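Local coordinates for IPT/TIG domain-containing protein BACOVA_02650 (Bacteroides ovatus, PDB 5E7H), which binds polysaccharide at the bacterial cell surface and probably captures xyloglucan before its transport into the periplasm for degradation, at residues Thr6-Thr11 with Ser17-Thr22; Ser30-Asn35 with Ile54-Pro59. All blocks are in the same frame, centred on the assembly; numbering follows the deposited sequence. Where two conformers were deposited one is given.

Contact 1: Thr6-Thr11 with Ser17-Thr22; sequences TAVSST and STVTIT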
ATOM      1  N   THR A   6     -17.648   1.798  -5.818  0.54 27.89           N
ATOM      2  CA  THR A   6     -17.097   0.599  -6.453  0.54 27.26           C
ATOM      3  C   THR A   6     -15.614   0.372  -6.137  0.54 28.86           C
ATOM      4  O   THR A   6     -15.158  -0.768  -6.149  0.54 28.28           O
ATOM      5  CB  THR A   6     -17.283   0.641  -7.986  0.54 30.25           C
ATOM      6  OG1 THR A   6     -16.715   1.841  -8.516  0.54 30.15           O
ATOM      7  CG2 THR A   6     -18.760   0.587  -8.342  0.54 38.49           C
ATOM      8  N   ALA A   7     -14.856   1.431  -5.855  1.00 26.71           N
ATOM      9  CA  ALA A   7     -13.451   1.270  -5.491  1.00 22.87           C
ATOM     10  C   ALA A   7     -12.914   2.515  -4.786  1.00 20.72           C
ATOM     11  O   ALA A   7     -13.415   3.618  -4.996  1.00 23.12           O
ATOM     12  CB  ALA A   7     -12.623   0.977  -6.715  1.00 26.02           C
ATOM     13  N   VAL A   8     -11.920   2.311  -3.932  1.00 20.19           N
ATOM     14  CA  VAL A   8     -11.191   3.393  -3.280  1.00 19.18           C
ATOM     15  C   VAL A   8      -9.715   3.212  -3.620  1.00 19.08           C
ATOM     16  O   VAL A   8      -9.211   2.087  -3.647  1.00 19.16           O
ATOM     17  CB  VAL A   8     -11.402   3.394  -1.761  1.00 18.51           C
ATOM     18  CG1 VAL A   8     -10.703   4.565  -1.115  1.00 19.66           C
ATOM     19  CG2 VAL A   8     -12.896   3.451  -1.435  1.00 22.52           C
ATOM     20  N   SER A   9      -9.025   4.318  -3.894  1.00 16.77           N
ATOM     21  CA  SER A   9      -7.655   4.263  -4.397  1.00 15.97           C
ATOM     22  C   SER A   9      -6.681   3.559  -3.456  1.00 16.18           C
ATOM     23  O   SER A   9      -5.736   2.876  -3.906  1.00 16.22           O
ATOM     24  CB  SER A   9      -7.167   5.687  -4.698  1.00 17.34           C
ATOM     25  OG  SER A   9      -7.287   6.515  -3.554  1.00 18.45           O
ATOM     26  N   SER A  10      -6.890   3.686  -2.148  1.00 15.52           N
ATOM     27  CA  SER A  10      -6.037   3.028  -1.167  1.00 14.89           C
ATOM     28  C   SER A  10      -6.773   2.854   0.151  1.00 16.09           C
ATOM     29  O   SER A  10      -7.675   3.637   0.449  1.00 17.92           O
ATOM     30  CB  SER A  10      -4.764   3.831  -0.942  1.00 15.17           C
ATOM     31  OG  SER A  10      -3.982   3.253   0.082  1.00 14.67           O
ATOM     32  N   THR A  11      -6.404   1.828   0.908  1.00 16.51           N
ATOM     33  CA  THR A  11      -6.891   1.674   2.285  1.00 16.06           C
ATOM     34  C   THR A  11      -6.049   2.480   3.279  1.00 15.57           C
ATOM     35  O   THR A  11      -6.440   2.635   4.424  1.00 16.36           O
ATOM     36  CB  THR A  11      -6.899   0.197   2.723  1.00 16.61           C
ATOM     37  OG1 THR A  11      -5.571  -0.318   2.700  1.00 18.02           O
ATOM     38  CG2 THR A  11      -7.786  -0.656   1.820  1.00 21.11           C
ATOM     39  N   SER A  17      -1.830  13.307   0.440  1.00 17.52           N
ATOM     40  CA  SER A  17      -1.968  12.752  -0.903  1.00 15.51           C
ATOM     41  C   SER A  17      -3.439  12.660  -1.288  1.00 17.97           C
ATOM     42  O   SER A  17      -4.335  12.845  -0.456  1.00 17.92           O
ATOM     43  CB  SER A  17      -1.298  11.389  -1.000  1.00 16.97           C
ATOM     44  OG  SER A  17      -2.094  10.376  -0.388  1.00 18.76           O
ATOM     45  N   THR A  18      -3.689  12.413  -2.573  1.00 16.98           N
ATOM     46  CA  THR A  18      -5.046  12.400  -3.109  1.00 17.41           C
ATOM     47  C   THR A  18      -5.678  11.036  -2.914  1.00 18.38           C
ATOM     48  O   THR A  18      -5.057  10.005  -3.192  1.00 20.03           O
ATOM     49  CB  THR A  18      -5.059  12.760  -4.596  1.00 20.69           C
ATOM     50  OG1 THR A  18      -4.488  14.062  -4.760  1.00 23.08           O
ATOM     51  CG2 THR A  18      -6.489  12.780  -5.149  1.00 22.43           C
ATOM     52  N   VAL A  19      -6.905  11.057  -2.425  1.00 16.75           N
ATOM     53  CA  VAL A  19      -7.758   9.878  -2.317  1.00 17.41           C
ATOM     54  C   VAL A  19      -8.799   9.973  -3.413  1.00 18.39           C
ATOM     55  O   VAL A  19      -9.404  11.021  -3.585  1.00 20.00           O
ATOM     56  CB  VAL A  19      -8.468   9.815  -0.950  1.00 18.08           C
ATOM     57  CG1 VAL A  19      -9.245   8.498  -0.795  1.00 19.85           C
ATOM     58  CG2 VAL A  19      -7.463   9.961   0.167  1.00 19.31           C
ATOM     59  N   THR A  20      -8.992   8.882  -4.148  1.00 16.73           N
ATOM     60  CA  THR A  20      -9.969   8.847  -5.230  1.00 17.52           C
ATOM     61  C   THR A  20     -10.949   7.720  -4.965  1.00 18.41           C
ATOM     62  O   THR A  20     -10.544   6.626  -4.595  1.00 20.12           O
ATOM     63  CB  THR A  20      -9.293   8.647  -6.599  1.00 22.59           C
ATOM     64  OG1 THR A  20      -8.320   9.676  -6.806  1.00 24.96           O
ATOM     65  CG2 THR A  20     -10.309   8.729  -7.710  1.00 21.48           C
ATOM     66  N   ILE A  21     -12.229   8.014  -5.127  1.00 19.79           N
ATOM     67  CA  ILE A  21     -13.300   7.045  -4.927  1.00 20.23           C
ATOM     68  C   ILE A  21     -14.105   6.960  -6.206  1.00 21.91           C
ATOM     69  O   ILE A  21     -14.589   7.956  -6.687  1.00 23.79           O
ATOM     70  CB  ILE A  21     -14.225   7.437  -3.775  1.00 21.63           C
ATOM     71  CG1 ILE A  21     -13.421   7.587  -2.484  1.00 22.99           C
ATOM     72  CG2 ILE A  21     -15.343   6.399  -3.614  1.00 25.80           C
ATOM     73  CD1 ILE A  21     -14.230   8.157  -1.338  1.00 27.48           C
ATOM     74  N   THR A  22     -14.240   5.757  -6.754  1.00 22.16           N
ATOM     75  CA  THR A  22     -15.088   5.568  -7.933  1.00 23.86           C
ATOM     76  C   THR A  22     -16.414   4.938  -7.531  1.00 24.27           C
ATOM     77  O   THR A  22     -16.507   4.223  -6.530  1.00 25.94           O
ATOM     78  CB  THR A  22     -14.413   4.682  -8.983  1.00 35.21           C
ATOM     79  OG1 THR A  22     -14.225   3.380  -8.440  1.00 34.99           O
ATOM     80  CG2 THR A  22     -13.062   5.238  -9.371  1.00 45.06           C
TER
HETATM   81  O   HOH W   1      -4.985   7.143  -2.434  1.00 22.19           O

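Contact 2: Ser30-Asn35 with Ile54-Pro59; sequences SRVNIN and ISFVLP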
ATOM      1  N   SER A  30     -22.741  16.060  -0.250  1.00 33.38           N
ATOM      2  CA  SER A  30     -22.912  17.016   0.837  1.00 38.91           C
ATOM      3  C   SER A  30     -22.046  16.666   2.036  1.00 36.15           C
ATOM      4  O   SER A  30     -21.885  17.468   2.948  1.00 35.85           O
ATOM      5  CB  SER A  30     -24.384  17.088   1.253  1.00 42.74           C
ATOM      6  OG  SER A  30     -24.854  15.846   1.733  1.00 38.40           O
ATOM      7  N   ARG A  31     -21.470  15.469   2.035  1.00 30.47           N
ATOM      8  CA  ARG A  31     -20.610  15.072   3.132  1.00 29.24           C
ATOM      9  C   ARG A  31     -19.739  13.899   2.740  1.00 26.78           C
ATOM     10  O   ARG A  31     -20.218  12.960   2.117  1.00 28.90           O
ATOM     11  CB  ARG A  31     -21.436  14.694   4.357  1.00 35.45           C
ATOM     12  CG  ARG A  31     -20.614  14.503   5.600  1.00 35.26           C
ATOM     13  CD  ARG A  31     -21.466  14.012   6.744  1.00 40.18           C
ATOM     14  NE  ARG A  31     -20.725  14.011   7.999  1.00 44.83           N
ATOM     15  CZ  ARG A  31     -21.158  13.456   9.125  1.00 59.35           C
ATOM     16  NH1 ARG A  31     -22.336  12.841   9.160  1.00 68.97           N
ATOM     17  NH2 ARG A  31     -20.410  13.512  10.216  1.00 58.71           N
ATOM     18  N   VAL A  32     -18.465  13.972   3.108  1.00 25.83           N
ATOM     19  CA  VAL A  32     -17.578  12.811   3.072  1.00 25.44           C
ATOM     20  C   VAL A  32     -16.929  12.684   4.447  1.00 28.48           C
ATOM     21  O   VAL A  32     -16.121  13.528   4.844  1.00 27.98           O
ATOM     22  CB  VAL A  32     -16.493  12.915   1.966  1.00 25.09           C
ATOM     23  CG1 VAL A  32     -15.505  11.751   2.046  1.00 22.78           C
ATOM     24  CG2 VAL A  32     -17.151  12.943   0.591  1.00 27.19           C
ATOM     25  N   ASN A  33     -17.313  11.639   5.179  1.00 25.22           N
ATOM     26  CA  ASN A  33     -16.820  11.421   6.530  1.00 23.10           C
ATOM     27  C   ASN A  33     -15.769  10.327   6.543  1.00 23.86           C
ATOM     28  O   ASN A  33     -15.972   9.263   5.971  1.00 21.92           O
ATOM     29  CB  ASN A  33     -17.954  11.051   7.482  1.00 24.32           C
ATOM     30  CG  ASN A  33     -17.457  10.767   8.882  1.00 27.35           C
ATOM     31  OD1 ASN A  33     -17.183   9.628   9.220  1.00 28.47           O
ATOM     32  ND2 ASN A  33     -17.301  11.818   9.693  1.00 31.36           N
ATOM     33  N   ILE A  34     -14.648  10.614   7.194  1.00 20.19           N
ATOM     34  CA  ILE A  34     -13.551   9.679   7.337  1.00 18.57           C
ATOM     35  C   ILE A  34     -13.542   9.008   8.705  1.00 19.94           C
ATOM     36  O   ILE A  34     -13.238   9.650   9.715  1.00 19.50           O
ATOM     37  CB  ILE A  34     -12.203  10.386   7.134  1.00 17.08           C
ATOM     38  CG1 ILE A  34     -12.180  11.213   5.841  1.00 20.22           C
ATOM     39  CG2 ILE A  34     -11.085   9.369   7.111  1.00 17.62           C
ATOM     40  CD1 ILE A  34     -12.526  10.473   4.546  1.00 20.89           C
ATOM     41  N   ASN A  35     -13.954   7.738   8.731  1.00 19.76           N
ATOM     42  CA  ASN A  35     -13.843   6.867   9.906  1.00 20.02           C
ATOM     43  C   ASN A  35     -14.536   7.409  11.143  1.00 21.07           C
ATOM     44  O   ASN A  35     -14.156   7.064  12.258  1.00 21.82           O
ATOM     45  CB  ASN A  35     -12.359   6.576  10.209  1.00 18.32           C
ATOM     46  CG  ASN A  35     -11.713   5.702   9.150  1.00 17.41           C
ATOM     47  OD1 ASN A  35     -12.278   5.509   8.069  1.00 18.12           O
ATOM     48  ND2 ASN A  35     -10.542   5.144   9.462  1.00 17.72           N
ATOM     49  N   ILE A  54     -15.139  10.802  -7.090  1.00 25.97           N
ATOM     50  CA  ILE A  54     -14.782  11.958  -6.291  1.00 28.30           C
ATOM     51  C   ILE A  54     -13.344  11.807  -5.814  1.00 23.69           C
ATOM     52  O   ILE A  54     -12.804  10.692  -5.681  1.00 24.31           O
ATOM     53  CB  ILE A  54     -15.714  12.165  -5.085  1.00 28.96           C
ATOM     54  CG1 ILE A  54     -15.633  10.996  -4.117  1.00 26.69           C
ATOM     55  CG2 ILE A  54     -17.166  12.360  -5.562  1.00 29.54           C
ATOM     56  CD1 ILE A  54     -16.412  11.219  -2.822  1.00 32.93           C
ATOM     57  N   SER A  55     -12.708  12.947  -5.581  1.00 23.60           N
ATOM     58  CA  SER A  55     -11.368  12.943  -5.026  1.00 19.28           C
ATOM     59  C   SER A  55     -11.145  14.113  -4.092  1.00 20.67           C
ATOM     60  O   SER A  55     -11.833  15.122  -4.166  1.00 22.73           O
ATOM     61  CB  SER A  55     -10.312  12.962  -6.131  1.00 25.85           C
ATOM     62  OG  SER A  55     -10.415  14.150  -6.905  1.00 30.34           O
ATOM     63  N   PHE A  56     -10.164  13.949  -3.212  1.00 21.01           N
ATOM     64  CA  PHE A  56      -9.826  14.960  -2.222  1.00 21.67           C
ATOM     65  C   PHE A  56      -8.486  14.598  -1.631  1.00 18.42           C
ATOM     66  O   PHE A  56      -8.078  13.433  -1.663  1.00 18.46           O
ATOM     67  CB  PHE A  56     -10.873  15.032  -1.116  1.00 21.10           C
ATOM     68  CG  PHE A  56     -11.112  13.711  -0.449  1.00 21.24           C
ATOM     69  CD1 PHE A  56     -10.339  13.306   0.623  1.00 21.49           C
ATOM     70  CD2 PHE A  56     -12.124  12.877  -0.909  1.00 27.19           C
ATOM     71  CE1 PHE A  56     -10.560  12.070   1.220  1.00 24.92           C
ATOM     72  CE2 PHE A  56     -12.342  11.645  -0.315  1.00 24.56           C
ATOM     73  CZ  PHE A  56     -11.568  11.251   0.743  1.00 24.30           C
ATOM     74  N   VAL A  57      -7.818  15.596  -1.068  1.00 18.28           N
ATOM     75  CA  VAL A  57      -6.585  15.378  -0.351  1.00 15.72           C
ATOM     76  C   VAL A  57      -6.885  14.967   1.093  1.00 17.19           C
ATOM     77  O   VAL A  57      -7.727  15.611   1.735  1.00 20.08           O
ATOM     78  CB  VAL A  57      -5.753  16.654  -0.378  1.00 19.05           C
ATOM     79  CG1 VAL A  57      -4.502  16.491   0.455  1.00 19.75           C
ATOM     80  CG2 VAL A  57      -5.388  17.015  -1.821  1.00 23.44           C
ATOM     81  N   LEU A  58      -6.225  13.917   1.590  1.00 17.26           N
ATOM     82  CA  LEU A  58      -6.411  13.468   2.971  1.00 16.56           C
ATOM     83  C   LEU A  58      -5.725  14.491   3.910  1.00 18.81           C
ATOM     84  O   LEU A  58      -4.503  14.618   3.869  1.00 19.34           O
ATOM     85  CB  LEU A  58      -5.850  12.058   3.175  1.00 16.20           C
ATOM     86  CG  LEU A  58      -6.109  11.465   4.564  1.00 17.69           C
ATOM     87  CD1 LEU A  58      -7.577  11.164   4.764  1.00 19.17           C
ATOM     88  CD2 LEU A  58      -5.278  10.220   4.764  1.00 18.80           C
ATOM     89  N   PRO A  59      -6.491  15.212   4.744  1.00 16.99           N
ATOM     90  CA  PRO A  59      -5.867  16.305   5.501  1.00 21.31           C
ATOM     91  C   PRO A  59      -5.139  15.885   6.782  1.00 27.53           C
ATOM     92  O   PRO A  59      -4.298  16.641   7.285  1.00 29.41           O
ATOM     93  CB  PRO A  59      -7.047  17.206   5.832  1.00 25.81           C
ATOM     94  CG  PRO A  59      -8.219  16.311   5.884  1.00 25.93           C
ATOM     95  CD  PRO A  59      -7.960  15.230   4.869  1.00 17.53           C
TER

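Contact 1: Thr6-Thr11 with Ser17-Thr22
Ser-9 continues the pairing of strand 4-8 with strand 18-24 just where the first strand gives out. Its N donates to Thr-20 O (2.9 Å). From there the side chain reaches across: CB packs 4.1 Å from Thr-20 CB, and OG, set between its own N and carbonyl carbon (chi1 56°), accepts Thr-20 N at 3.0 Å in an almost straight bond (176°), taking the part that Ser-9 O would play in a regular antiparallel pair. The same OG lies 2.6 Å from a water that donates to Thr-18 O. With an alanine here, Thr-20 N would probably lose this acceptor and the water one of its anchors. Farther back, Val-8 pairs with Ile-21 without hydrogen bonds, its CG1 4.2 Å from Val-19 CG1 on the buried side. At the other end, in one of the two conformers of Thr-6, its side chain crosses that of Thr-22 at about a right angle, with the OG1 atoms at hydrogen-bonding distance, 2.9 Å. Thr-22 O takes Thr-6 N at 2.8 Å and, weakly, Ala-7 N. Two residues thus face one: a classic beta bulge in the antiparallel hairpin that opens this IPT/TIG domain.

Contact 2: Ser30-Asn35 with Ile54-Pro59
Val-32 and Ile-34 point from strand 31-34 toward Ile-54 and Phe-56 of strand 53-57, and the whole contact is apolar and buried. The aliphatic part is one methyl pair: Val-32 CG2 lies 3.9 Å from Ile-54 CD1, the two side chains running alongside one another, each heading for the other's sheet. The aromatic part centres on the far end of the Phe-56 ring, which two aliphatic groups approach obliquely. Val-32 CG1 comes within 3.9 Å of Phe-56 CE2, and Ile-34 CD1 within 4.0 Å of Phe-56 CZ, both from the direction opposite to that of the ring. With CG held between its backbone N and carbonyl carbon (chi1 55°), Phe-56 brings CE2 and CZ to these methyls. Val-32 can serve both residues because it forks: CG1, anti to its own N (chi1 175°), takes the ring, while CG2 takes the isoleucine. The segment axes, 10.6 Å from each other at closest and crossing at -54°, are too far apart for paired strands and consistent with two sheets packed face to face. Strand 31-34 sits between strands 38-40 and 68-72, which add Ile-40 and Ile-68 to the same core; Ile-40 also touches Phe-56. Beside strand 53-57 in its own sheet, strand 18-24 contributes Ile-21, against Ile-54, and Val-19, against Phe-56, so these side chains join the two antiparallel sheets of the Ig-like beta sandwich.

How the contacts relate
This chain is the C-terminal part of the protein, an IPT/TIG domain followed by the xyloglucan-binding domain. Contact 1 pairs the edge strand 4-8 with strand 18-24 in one IPT/TIG sheet, and contact 2 fastens that sheet to the other; their centres are about 10 Å apart. Strand 18-24 links them, lying between strands 4-8 and 53-57. Probable backbone hydrogen bonds, Val-19 N to Phe-56 O and Ile-21 N to Ile-54 O, each 2.8 Å, tie it to contact 2. The sodium sites are made by residues of the xyloglucan-binding domain, none in either contact. Contact 1 reaches that domain: the Ser-10 hydroxyl is hydrogen-bonded to Glu-165, and that of Thr-11 to Gln-163 and Arg-256.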